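Local coordinates for protein putative 6-phosphogluconolactonase (Neisseria gonorrhoeae, PDB 3LHI) that probably hydrolyses 6-phosphogluconolactone to 6-phosphogluconate, the second step of the oxidative pentose phosphate pathway, at residues A68-V73 / A78-G83; L84-L89 / A97-M102; K123-P128 / G160-H165; T166-V169 / E174-S177. All coordinates share one frame; numbering follows the deposited sequence. Where two conformers were deposited one is given.

Interaction 1. Residues A68-V73 / A78-G83; sequences ADERIV and ADSNTG. With EDO (1,2-ethanediol), chain C.
Glu70 and Arg71, at the end of strand 63-71, make a buried polar contact with Asn81 and Thr82 in the first turn of helix 81-88 and Asp79 just before it. The Glu70 carboxylate lies against the first turn of the helix. Glu70 OE1 takes the backbone N of Asn81 at 2.8 Å on the syn lone pair. The same OE1 also accepts from Arg71 N, on the anti side. Glu70 OE2 accepts from Thr82 N at 2.8 Å and from Thr82 OG1 at 2.7 Å, the hydroxyl coming nearly along the C-O bond. Four bonds thus fix the carboxylate, and a negative charge here would suit the helix N-terminus. This is the strand-to-helix turn of the beta-alpha-beta unit formed by strand 63-71, helix 81-88 and strand 98-99. Ser80 is the N-cap, its OG accepting from Gly83 N at 3.1 Å. Asn81 ND2 reaches back to Asp69 O at 2.9 Å, from above the carbonyl plane. Arg71 bends at chi2 (73°), which brings NH1 to Asp79 O at 2.8 Å, close to the guanidinium plane. Asn81 OD1 lies over one face of that guanidinium. A water joins Asp69 OD2, Arg71 NE and Asn81 ND2; Asp69 OD2 also bonds Ser143 OG.

Interaction 2. Residues L84-L89 / A97-M102; sequences LVREYL and AVWIPM. With EDO (1,2-ethanediol), chain C.
The Trp99 indole and the Arg86 guanidinium are the flat groups that meet here, their planes 47° apart. Neither group lies flat on the other. Arg86 NH2 approaches Trp99 CD1 obliquely, at 3.8 Å. Arg86 CZ is 4.9 Å from the centroid of the five-membered ring of Trp99 and 28° off the ring normal. This is an off-centre cation-pi contact. The Arg86 chain is extended from CG to NE, which carries the charged group across to the indole. NH2 also forms a salt bridge with Asp105, so the ring is a second partner for that charge. The six-membered part of the indole meets a different residue. Val85 CG1 comes obliquely to Trp99 CZ3 at 3.8 Å, an apolar contact. In Trp99, CG is anti to the backbone N (chi1 -180°), and the indole projects from the strand toward the helix. On the far flank of the helix, Glu87 OE1 accepts a 2.7 Å hydrogen bond from O2 of an ethanediol, probably a crystallisation additive. The contact packs helix 81-88 against strand 98-99, the last two elements of a beta-alpha-beta unit. Leu67 of the neighbouring strand 63-71 touches both Val85 and Trp99, while Leu84 faces helix 47-54.

Interaction 3. Residues K123-P128 / G160-H165; sequences KHYKQP and GVALVH
Ala162 CB sits over one face of the Tyr125 ring, and Leu163 meets the same ring obliquely. The methyl carbon of Ala162 is 3.3 Å above the Tyr125 ring plane, displaced from the middle toward the rim. Its nearest ring atom is Tyr125 CE2, with CZ almost as close. Ala162 CB is 3.5 Å from the Tyr125 ring centroid and 21° off the normal, which makes this a CH-pi contact. Leu163 comes from the same side of the ring plane, but shifted toward the CD1 corner. Leu163 CD2 is 4.0 Å from Tyr125 CD1, and Leu163 CG and CD1 each lie 4.1 Å from Tyr125 CD1. The two residues therefore divide the ring: the alanine lies toward the CE2-CZ side and the leucine at CD1. Tyr125 can reach both because its CG is anti to the backbone N (chi1 177°), which swings the ring out from the chain toward the other segment. Tyr125 follows helix 114-124, and Ala162 comes just before strand 163-166. The contact thus joins the exit of that helix to the start of the strand. Met178 of strand 175-178 also touches Tyr125, and Ala121 and Leu122 of the helix touch Leu163. Between the segments the contact is wholly apolar. It rests on dispersion and the weak CH-pi term, so between these segments it depends on close fit, not on directed polar bonds.

Interaction 4. Residues T166-V169 / E174-S177; sequences TTPV and ERIS. With EDO (1,2-ethanediol), chain B.
Glu174 bends at chi2 (-56°), and its carboxylate turns back alongside Thr167. In Thr167, OG1 lies beside the backbone N (chi1 -57°) and donates to Glu174 OE1 at 2.6 Å. Glu174 OE1 receives it on its syn lone pair. The two side chains run side by side, pointing the same way. OE1 also accepts from His165 NE2, so two donors hold this end of the carboxylate. The backbones pair as an antiparallel hydrogen-bonded pair, Thr166 with Arg175. Thr166 N to Arg175 O and Arg175 N to Thr166 O are both 2.9 Å. On the sheet face that carries these two side chains, Thr166 OG1 packs against Arg175 CB at 3.4 Å, while its hydroxyl bonds Ser143 O. Pro168 lies across the Arg175 chain at about a right angle. Pro168 CG is 3.6 Å from Arg175 CG and lies over one face of the guanidinium, toward its rim. That group is also held by Pro172 O at NH2 and Ser143 OG at NH1. The contact closes the beta-hairpin of strands 163-166 and 175-178 next to its connecting loop. Strand 63-71 flanks 175-178 on its other side, and helix 114-124 packs on Ile176.

Along the chain the four contacts come in series, and all reach one mixed beta sheet. Interactions 1 and 2 share helix 81-88 and lie about 10 Å apart between centres. They cover the two ends of one beta-alpha-beta unit and touch through Thr82 and Trp99. Interaction 3 lies at the start of strand 163-166 and interaction 4 at its end, where it pairs with strand 175-178; their centres are about 15 Å apart. The halves meet where strand 63-71 runs antiparallel to 175-178: interactions 1 and 4 are about 11 Å apart between centres, with Glu70 N near Ile176 O. Met102 also touches both Leu163 and Ile176. Interactions 2 and 4 are the farthest apart, about 20 Å between centres. Together they tie the crossover unit to the antiparallel edge of the sheet.

Interaction 1. Residues A68-V73 / A78-G83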
loop_
_atom_site.group_PDB
_atom_site.type_symbol
_atom_site.label_atom_id
_atom_site.label_comp_id
_atom_site.label_asym_id
_atom_site.label_seq_id
_atom_site.Cartn_x
_atom_site.Cartn_y
_atom_site.Cartn_z
ATOM N N ALA A 68 -2.395 0.985 -2.358
ATOM C CA ALA A 68 -3.015 0.406 -1.153
ATOM C C ALA A 68 -4.086 1.355 -0.605
ATOM O O ALA A 68 -5.016 0.900 0.082
ATOM C CB ALA A 68 -1.957 0.184 -0.081
ATOM N N ASP A 69 -3.943 2.654 -0.880
ATOM C CA ASP A 69 -4.831 3.669 -0.374
ATOM C C ASP A 69 -4.588 4.946 -1.152
ATOM O O ASP A 69 -3.503 5.136 -1.714
ATOM C CB ASP A 69 -4.726 3.904 1.147
ATOM C CG ASP A 69 -3.428 4.510 1.569
ATOM O OD1 ASP A 69 -2.378 3.947 1.251
ATOM O OD2 ASP A 69 -3.448 5.539 2.279
ATOM N N GLU A 70 -5.602 5.812 -1.185
ATOM C CA GLU A 70 -5.501 7.068 -1.921
ATOM C C GLU A 70 -6.267 8.136 -1.202
ATOM O O GLU A 70 -7.284 7.893 -0.545
ATOM C CB GLU A 70 -5.965 6.884 -3.357
ATOM C CG GLU A 70 -5.981 8.107 -4.265
ATOM C CD GLU A 70 -4.648 8.823 -4.458
ATOM O OE1 GLU A 70 -4.060 9.249 -3.463
ATOM O OE2 GLU A 70 -4.224 8.957 -5.604
ATOM N N ARG A 71 -5.758 9.366 -1.304
ATOM C CA ARG A 71 -6.452 10.570 -0.869
ATOM C C ARG A 71 -7.429 10.952 -1.929
ATOM O O ARG A 71 -7.107 10.959 -3.140
ATOM C CB ARG A 71 -5.422 11.690 -0.628
ATOM C CG ARG A 71 -4.445 11.497 0.500
ATOM C CD ARG A 71 -3.362 10.474 0.247
ATOM N NE ARG A 71 -2.452 10.401 1.365
ATOM C CZ ARG A 71 -1.506 11.305 1.628
ATOM N NH1 ARG A 71 -1.257 12.295 0.789
ATOM N NH2 ARG A 71 -0.761 11.121 2.701
ATOM N N ILE A 72 -8.661 11.273 -1.513
ATOM C CA ILE A 72 -9.714 11.632 -2.466
ATOM C C ILE A 72 -9.558 13.113 -2.782
ATOM O O ILE A 72 -10.192 13.978 -2.181
ATOM C CB ILE A 72 -11.117 11.253 -1.971
ATOM C CG1 ILE A 72 -11.172 9.740 -1.674
ATOM C CG2 ILE A 72 -12.121 11.655 -3.014
ATOM C CD1 ILE A 72 -12.531 9.229 -1.139
ATOM N N VAL A 73 -8.636 13.339 -3.697
ATOM C CA VAL A 73 -8.232 14.635 -4.252
ATOM C C VAL A 73 -7.935 14.401 -5.706
ATOM O O VAL A 73 -7.676 13.278 -6.125
ATOM C CB VAL A 73 -6.968 15.209 -3.538
ATOM C CG1 VAL A 73 -7.245 15.531 -2.044
ATOM C CG2 VAL A 73 -5.733 14.344 -3.725
ATOM N N ALA A 78 -1.239 18.069 -4.917
ATOM C CA ALA A 78 0.005 17.758 -4.243
ATOM C C ALA A 78 -0.044 16.536 -3.338
ATOM O O ALA A 78 0.982 15.910 -3.102
ATOM C CB ALA A 78 0.470 18.995 -3.416
ATOM N N ASP A 79 -1.205 16.232 -2.777
ATOM C CA ASP A 79 -1.371 15.131 -1.838
ATOM C C ASP A 79 -1.887 13.850 -2.509
ATOM O O ASP A 79 -2.244 12.918 -1.806
ATOM C CB ASP A 79 -2.301 15.558 -0.684
ATOM C CG ASP A 79 -1.740 16.688 0.147
ATOM O OD1 ASP A 79 -0.509 16.802 0.212
ATOM O OD2 ASP A 79 -2.560 17.415 0.724
ATOM N N SER A 80 -1.908 13.783 -3.824
ATOM C CA SER A 80 -2.347 12.591 -4.538
ATOM C C SER A 80 -1.243 11.527 -4.508
ATOM O O SER A 80 -0.116 11.759 -4.954
ATOM C CB SER A 80 -2.657 12.934 -5.988
ATOM O OG SER A 80 -3.000 11.771 -6.715
ATOM N N ASN A 81 -1.576 10.318 -4.052
ATOM C CA ASN A 81 -0.644 9.220 -4.167
ATOM C C ASN A 81 -0.482 8.783 -5.630
ATOM O O ASN A 81 0.572 8.266 -6.000
ATOM C CB ASN A 81 -1.086 8.003 -3.339
ATOM C CG ASN A 81 -0.992 8.222 -1.825
ATOM O OD1 ASN A 81 -0.252 9.114 -1.375
ATOM N ND2 ASN A 81 -1.679 7.352 -1.045
ATOM N N THR A 82 -1.523 8.958 -6.451
ATOM C CA THR A 82 -1.420 8.706 -7.879
ATOM C C THR A 82 -0.337 9.571 -8.481
ATOM O O THR A 82 0.547 9.097 -9.230
ATOM C CB THR A 82 -2.759 8.967 -8.558
ATOM O OG1 THR A 82 -3.718 8.006 -8.059
ATOM C CG2 THR A 82 -2.645 8.800 -10.099
ATOM N N GLY A 83 -0.340 10.856 -8.130
ATOM C CA GLY A 83 0.713 11.745 -8.616
ATOM C C GLY A 83 2.104 11.343 -8.146
ATOM O O GLY A 83 3.070 11.394 -8.895
HETATM C C1 EDO C . 2.776 15.270 -6.099
HETATM O O1 EDO C . 3.405 16.027 -5.017
HETATM C C2 EDO C . 3.729 14.413 -6.953
HETATM O O2 EDO C . 4.659 13.625 -6.178
HETATM O O HOH W 1 -2.092 7.656 1.977
HETATM O O HOH W 2 -5.599 11.444 -6.271
HETATM O O HOH W 3 0.665 14.516 1.207
#

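Interaction 2. Residues L84-L89 / A97-M102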
loop_
_atom_site.group_PDB
_atom_site.type_symbol
_atom_site.label_atom_id
_atom_site.label_comp_id
_atom_site.label_asym_id
_atom_site.label_seq_id
_atom_site.Cartn_x
_atom_site.Cartn_y
_atom_site.Cartn_z
ATOM N N LEU A 84 2.182 10.933 -6.887
ATOM C CA LEU A 84 3.422 10.430 -6.284
ATOM C C LEU A 84 3.982 9.319 -7.126
ATOM O O LEU A 84 5.126 9.420 -7.574
ATOM C CB LEU A 84 3.189 9.912 -4.853
ATOM C CG LEU A 84 4.399 9.274 -4.195
ATOM C CD1 LEU A 84 5.298 10.395 -3.636
ATOM C CD2 LEU A 84 3.881 8.244 -3.123
ATOM N N VAL A 85 3.172 8.262 -7.317
ATOM C CA VAL A 85 3.575 7.076 -8.013
ATOM C C VAL A 85 3.952 7.386 -9.480
ATOM O O VAL A 85 4.928 6.829 -10.016
ATOM C CB VAL A 85 2.511 5.978 -7.875
ATOM C CG1 VAL A 85 2.781 4.794 -8.788
ATOM C CG2 VAL A 85 2.442 5.528 -6.409
ATOM N N ARG A 86 3.226 8.281 -10.120
ATOM C CA ARG A 86 3.571 8.689 -11.464
ATOM C C ARG A 86 4.940 9.373 -11.486
ATOM O O ARG A 86 5.709 9.139 -12.408
ATOM C CB ARG A 86 2.492 9.565 -12.046
ATOM C CG ARG A 86 1.309 8.721 -12.502
ATOM C CD ARG A 86 0.096 9.589 -12.863
ATOM N NE ARG A 86 -0.952 8.767 -13.443
ATOM C CZ ARG A 86 -2.188 9.177 -13.667
ATOM N NH1 ARG A 86 -2.568 10.358 -13.289
ATOM N NH2 ARG A 86 -3.048 8.367 -14.293
ATOM N N GLU A 87 5.244 10.169 -10.479
ATOM C CA GLU A 87 6.513 10.919 -10.453
ATOM C C GLU A 87 7.674 9.942 -10.230
ATOM O O GLU A 87 8.719 10.092 -10.862
ATOM C CB GLU A 87 6.499 11.984 -9.370
ATOM C CG GLU A 87 7.818 12.767 -9.249
ATOM C CD GLU A 87 7.766 14.031 -8.437
ATOM O OE1 GLU A 87 6.759 14.297 -7.742
ATOM O OE2 GLU A 87 8.757 14.783 -8.526
ATOM N N TYR A 88 7.539 8.995 -9.309
ATOM C CA TYR A 88 8.686 8.255 -8.839
ATOM C C TYR A 88 8.777 6.811 -9.230
ATOM O O TYR A 88 9.850 6.243 -9.159
ATOM C CB TYR A 88 8.801 8.413 -7.327
ATOM C CG TYR A 88 9.017 9.825 -6.792
ATOM C CD1 TYR A 88 10.247 10.450 -6.896
ATOM C CD2 TYR A 88 8.000 10.495 -6.122
ATOM C CE1 TYR A 88 10.454 11.674 -6.350
ATOM C CE2 TYR A 88 8.220 11.732 -5.575
ATOM C CZ TYR A 88 9.469 12.280 -5.657
ATOM O OH TYR A 88 9.660 13.522 -5.032
ATOM N N LEU A 89 7.656 6.178 -9.576
ATOM C CA LEU A 89 7.653 4.757 -9.926
ATOM C C LEU A 89 7.394 4.483 -11.402
ATOM O O LEU A 89 8.051 3.618 -11.958
ATOM C CB LEU A 89 6.593 4.024 -9.060
ATOM C CG LEU A 89 6.488 2.489 -9.313
ATOM C CD1 LEU A 89 7.820 1.729 -9.128
ATOM C CD2 LEU A 89 5.377 1.910 -8.354
ATOM N N ALA A 97 4.221 -0.439 -17.133
ATOM C CA ALA A 97 3.165 -1.058 -16.312
ATOM C C ALA A 97 1.792 -0.540 -16.640
ATOM O O ALA A 97 1.608 0.584 -17.070
ATOM C CB ALA A 97 3.477 -0.848 -14.831
ATOM N N VAL A 98 0.795 -1.351 -16.325
ATOM C CA VAL A 98 -0.587 -0.945 -16.503
ATOM C C VAL A 98 -1.082 -0.309 -15.183
ATOM O O VAL A 98 -1.093 -0.955 -14.171
ATOM C CB VAL A 98 -1.445 -2.174 -16.856
ATOM C CG1 VAL A 98 -2.920 -1.769 -17.005
ATOM C CG2 VAL A 98 -0.967 -2.891 -18.103
ATOM N N TRP A 99 -1.529 0.920 -15.224
ATOM C CA TRP A 99 -2.063 1.621 -14.057
ATOM C C TRP A 99 -3.482 1.244 -13.793
ATOM O O TRP A 99 -4.307 1.300 -14.702
ATOM C CB TRP A 99 -1.945 3.140 -14.224
ATOM C CG TRP A 99 -2.463 3.909 -13.083
ATOM C CD1 TRP A 99 -3.527 4.751 -13.100
ATOM C CD2 TRP A 99 -1.935 3.965 -11.777
ATOM N NE1 TRP A 99 -3.727 5.295 -11.887
ATOM C CE2 TRP A 99 -2.770 4.841 -11.034
ATOM C CE3 TRP A 99 -0.895 3.320 -11.129
ATOM C CZ2 TRP A 99 -2.555 5.114 -9.718
ATOM C CZ3 TRP A 99 -0.714 3.585 -9.769
ATOM C CH2 TRP A 99 -1.542 4.488 -9.104
ATOM N N ILE A 100 -3.758 0.809 -12.565
ATOM C CA ILE A 100 -5.121 0.481 -12.142
ATOM C C ILE A 100 -5.568 1.615 -11.191
ATOM O O ILE A 100 -5.040 1.788 -10.100
ATOM C CB ILE A 100 -5.175 -0.892 -11.417
ATOM C CG1 ILE A 100 -4.620 -2.028 -12.300
ATOM C CG2 ILE A 100 -6.625 -1.159 -10.944
ATOM C CD1 ILE A 100 -4.309 -3.301 -11.526
ATOM N N PRO A 101 -6.494 2.475 -11.653
ATOM C CA PRO A 101 -6.783 3.715 -10.933
ATOM C C PRO A 101 -7.610 3.541 -9.695
ATOM O O PRO A 101 -8.460 2.614 -9.606
ATOM C CB PRO A 101 -7.532 4.533 -11.955
ATOM C CG PRO A 101 -8.289 3.494 -12.730
ATOM C CD PRO A 101 -7.274 2.379 -12.918
HETATM N N MSE A 102 -7.406 4.470 -8.770
HETATM C CA MSE A 102 -8.183 4.610 -7.557
HETATM C C MSE A 102 -9.103 5.857 -7.577
HETATM O O MSE A 102 -10.197 5.842 -7.023
HETATM C CB MSE A 102 -7.233 4.670 -6.360
HETATM C CG MSE A 102 -6.513 3.358 -6.013
HETATM SE SE MSE A 102 -7.692 2.133 -5.042
HETATM C CE MSE A 102 -7.088 2.556 -3.189
HETATM C C1 EDO C . 2.776 15.270 -6.099
HETATM O O1 EDO C . 3.405 16.027 -5.017
HETATM C C2 EDO C . 3.729 14.413 -6.953
HETATM O O2 EDO C . 4.659 13.625 -6.178
#

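Interaction 3. Residues K123-P128 / G160-H165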
loop_
_atom_site.group_PDB
_atom_site.type_symbol
_atom_site.label_atom_id
_atom_site.label_comp_id
_atom_site.label_asym_id
_atom_site.label_seq_id
_atom_site.Cartn_x
_atom_site.Cartn_y
_atom_site.Cartn_z
ATOM N N LYS A 123 -14.789 -0.979 -9.416
ATOM C CA LYS A 123 -14.919 -1.456 -10.784
ATOM C C LYS A 123 -13.586 -1.790 -11.456
ATOM O O LYS A 123 -13.573 -2.586 -12.388
ATOM C CB LYS A 123 -15.716 -0.495 -11.657
ATOM C CG LYS A 123 -17.193 -0.499 -11.314
ATOM C CD LYS A 123 -17.905 0.580 -12.153
ATOM C CE LYS A 123 -19.432 0.602 -11.912
ATOM N NZ LYS A 123 -19.920 0.401 -10.496
ATOM N N HIS A 124 -12.477 -1.148 -11.018
ATOM C CA HIS A 124 -11.172 -1.383 -11.614
ATOM C C HIS A 124 -10.294 -2.334 -10.790
ATOM O O HIS A 124 -9.289 -2.862 -11.267
ATOM C CB HIS A 124 -10.464 -0.040 -11.758
ATOM C CG HIS A 124 -11.110 0.874 -12.736
ATOM N ND1 HIS A 124 -10.684 0.979 -14.039
ATOM C CD2 HIS A 124 -12.183 1.690 -12.619
ATOM C CE1 HIS A 124 -11.465 1.831 -14.689
ATOM N NE2 HIS A 124 -12.362 2.299 -13.839
ATOM N N TYR A 125 -10.642 -2.522 -9.529
ATOM C CA TYR A 125 -9.819 -3.272 -8.599
ATOM C C TYR A 125 -9.561 -4.718 -9.008
ATOM O O TYR A 125 -10.480 -5.452 -9.414
ATOM C CB TYR A 125 -10.478 -3.305 -7.218
ATOM C CG TYR A 125 -9.752 -4.110 -6.185
ATOM C CD1 TYR A 125 -8.783 -3.528 -5.400
ATOM C CD2 TYR A 125 -10.032 -5.450 -5.968
ATOM C CE1 TYR A 125 -8.107 -4.216 -4.467
ATOM C CE2 TYR A 125 -9.377 -6.170 -5.011
ATOM C CZ TYR A 125 -8.422 -5.565 -4.225
ATOM O OH TYR A 125 -7.775 -6.269 -3.235
ATOM N N LYS A 126 -8.298 -5.110 -8.854
ATOM C CA LYS A 126 -7.841 -6.478 -8.962
ATOM C C LYS A 126 -7.096 -6.842 -7.672
ATOM O O LYS A 126 -6.301 -6.044 -7.166
ATOM C CB LYS A 126 -6.885 -6.621 -10.157
ATOM C CG LYS A 126 -7.524 -6.179 -11.470
ATOM C CD LYS A 126 -6.584 -6.354 -12.642
ATOM C CE LYS A 126 -6.319 -7.813 -12.994
ATOM N NZ LYS A 126 -5.776 -7.822 -14.382
ATOM N N GLN A 127 -7.304 -8.042 -7.149
ATOM C CA GLN A 127 -6.593 -8.498 -5.986
ATOM C C GLN A 127 -5.073 -8.442 -6.222
ATOM O O GLN A 127 -4.575 -9.099 -7.148
ATOM C CB GLN A 127 -6.970 -9.943 -5.632
ATOM C CG GLN A 127 -6.223 -10.564 -4.458
ATOM C CD GLN A 127 -6.635 -9.997 -3.126
ATOM O OE1 GLN A 127 -7.803 -10.206 -2.721
ATOM N NE2 GLN A 127 -5.677 -9.339 -2.381
ATOM N N PRO A 128 -4.334 -7.699 -5.400
ATOM C CA PRO A 128 -2.906 -7.707 -5.593
ATOM C C PRO A 128 -2.231 -9.020 -5.316
ATOM O O PRO A 128 -2.690 -9.754 -4.434
ATOM C CB PRO A 128 -2.385 -6.599 -4.675
ATOM C CG PRO A 128 -3.588 -5.745 -4.462
ATOM C CD PRO A 128 -4.766 -6.659 -4.485
ATOM N N GLY A 160 -15.964 -9.969 1.580
ATOM C CA GLY A 160 -14.739 -9.855 0.789
ATOM C C GLY A 160 -14.547 -8.507 0.142
ATOM O O GLY A 160 -13.753 -8.413 -0.795
ATOM N N VAL A 161 -15.277 -7.476 0.566
ATOM C CA VAL A 161 -15.231 -6.185 -0.107
ATOM C C VAL A 161 -13.812 -5.604 0.016
ATOM O O VAL A 161 -13.158 -5.658 1.079
ATOM C CB VAL A 161 -16.300 -5.198 0.422
ATOM C CG1 VAL A 161 -16.065 -3.755 -0.105
ATOM C CG2 VAL A 161 -17.686 -5.772 0.102
ATOM N N ALA A 162 -13.260 -5.167 -1.096
ATOM C CA ALA A 162 -11.836 -4.886 -1.160
ATOM C C ALA A 162 -11.451 -3.459 -0.747
ATOM O O ALA A 162 -10.300 -3.256 -0.347
ATOM C CB ALA A 162 -11.321 -5.144 -2.564
ATOM N N LEU A 163 -12.345 -2.496 -0.975
ATOM C CA LEU A 163 -12.003 -1.085 -0.802
ATOM C C LEU A 163 -13.087 -0.431 0.038
ATOM O O LEU A 163 -14.280 -0.806 -0.051
ATOM C CB LEU A 163 -11.897 -0.347 -2.144
ATOM C CG LEU A 163 -10.838 -0.867 -3.095
ATOM C CD1 LEU A 163 -10.892 -0.149 -4.475
ATOM C CD2 LEU A 163 -9.418 -0.767 -2.518
ATOM N N VAL A 164 -12.684 0.547 0.829
ATOM C CA VAL A 164 -13.547 1.217 1.815
ATOM C C VAL A 164 -13.187 2.730 1.855
ATOM O O VAL A 164 -12.014 3.089 1.820
ATOM C CB VAL A 164 -13.368 0.589 3.232
ATOM C CG1 VAL A 164 -11.898 0.653 3.669
ATOM C CG2 VAL A 164 -14.303 1.259 4.265
ATOM N N HIS A 165 -14.206 3.584 1.947
ATOM C CA HIS A 165 -14.020 5.014 2.241
ATOM C C HIS A 165 -13.745 5.179 3.713
ATOM O O HIS A 165 -14.522 4.736 4.551
ATOM C CB HIS A 165 -15.289 5.761 1.845
ATOM C CG HIS A 165 -15.374 7.159 2.362
ATOM N ND1 HIS A 165 -16.581 7.712 2.767
ATOM C CD2 HIS A 165 -14.415 8.076 2.631
ATOM C CE1 HIS A 165 -16.334 8.951 3.177
ATOM N NE2 HIS A 165 -15.033 9.176 3.140
#

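Interaction 4. Residues T166-V169 / E174-S177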
loop_
_atom_site.group_PDB
_atom_site.type_symbol
_atom_site.label_atom_id
_atom_site.label_comp_id
_atom_site.label_asym_id
_atom_site.label_seq_id
_atom_site.Cartn_x
_atom_site.Cartn_y
_atom_site.Cartn_z
ATOM N N THR A 166 -12.665 5.855 4.056
ATOM C CA THR A 166 -12.349 6.162 5.434
ATOM C C THR A 166 -12.101 7.673 5.602
ATOM O O THR A 166 -11.701 8.385 4.676
ATOM C CB THR A 166 -11.179 5.396 6.014
ATOM O OG1 THR A 166 -9.996 5.824 5.335
ATOM C CG2 THR A 166 -11.335 3.881 5.852
ATOM N N THR A 167 -12.429 8.164 6.786
ATOM C CA THR A 167 -12.156 9.531 7.222
ATOM C C THR A 167 -11.078 9.424 8.311
ATOM O O THR A 167 -11.289 8.825 9.370
ATOM C CB THR A 167 -13.439 10.178 7.828
ATOM O OG1 THR A 167 -14.481 10.140 6.883
ATOM C CG2 THR A 167 -13.136 11.623 8.288
ATOM N N PRO A 168 -9.857 9.992 8.080
ATOM C CA PRO A 168 -8.791 9.726 9.010
ATOM C C PRO A 168 -8.969 10.340 10.407
ATOM O O PRO A 168 -8.415 9.799 11.360
ATOM C CB PRO A 168 -7.572 10.332 8.312
ATOM C CG PRO A 168 -7.873 10.223 6.876
ATOM C CD PRO A 168 -9.348 10.537 6.790
ATOM N N VAL A 169 -9.621 11.504 10.428
ATOM C CA VAL A 169 -9.892 12.321 11.624
ATOM C C VAL A 169 -8.648 13.079 12.037
ATOM O O VAL A 169 -8.711 14.303 12.279
ATOM C CB VAL A 169 -10.495 11.501 12.805
ATOM C CG1 VAL A 169 -10.806 12.460 14.021
ATOM C CG2 VAL A 169 -11.786 10.812 12.358
ATOM N N GLU A 174 -10.507 12.808 2.828
ATOM C CA GLU A 174 -11.206 11.526 2.763
ATOM C C GLU A 174 -10.320 10.587 1.979
ATOM O O GLU A 174 -9.577 11.013 1.086
ATOM C CB GLU A 174 -12.572 11.684 2.092
ATOM C CG GLU A 174 -13.481 12.689 2.741
ATOM C CD GLU A 174 -13.720 12.405 4.199
ATOM O OE1 GLU A 174 -13.941 11.224 4.561
ATOM O OE2 GLU A 174 -13.720 13.363 5.039
ATOM N N ARG A 175 -10.413 9.299 2.298
ATOM C CA ARG A 175 -9.556 8.291 1.712
ATOM C C ARG A 175 -10.340 7.135 1.129
ATOM O O ARG A 175 -11.470 6.814 1.599
ATOM C CB ARG A 175 -8.650 7.684 2.796
ATOM C CG ARG A 175 -7.905 8.675 3.668
ATOM C CD ARG A 175 -6.980 9.552 2.866
ATOM N NE ARG A 175 -6.231 10.516 3.694
ATOM C CZ ARG A 175 -5.068 10.275 4.256
ATOM N NH1 ARG A 175 -4.433 9.106 4.078
ATOM N NH2 ARG A 175 -4.477 11.248 4.949
ATOM N N ILE A 176 -9.693 6.437 0.219
ATOM C CA ILE A 176 -10.136 5.134 -0.212
ATOM C C ILE A 176 -8.996 4.179 0.132
ATOM O O ILE A 176 -7.853 4.433 -0.258
ATOM C CB ILE A 176 -10.588 5.111 -1.706
ATOM C CG1 ILE A 176 -10.991 3.696 -2.124
ATOM C CG2 ILE A 176 -9.540 5.726 -2.654
ATOM C CD1 ILE A 176 -11.454 3.635 -3.560
ATOM N N SER A 177 -9.316 3.094 0.860
ATOM C CA SER A 177 -8.334 2.141 1.390
ATOM C C SER A 177 -8.680 0.732 1.025
ATOM O O SER A 177 -9.846 0.320 1.024
ATOM C CB SER A 177 -8.269 2.206 2.881
ATOM O OG SER A 177 -7.195 1.497 3.445
HETATM C C1 EDO B . -6.420 16.608 14.260
HETATM O O1 EDO B . -7.248 17.293 13.309
HETATM C C2 EDO B . -5.063 16.475 13.603
HETATM O O2 EDO B . -4.299 15.367 14.107
#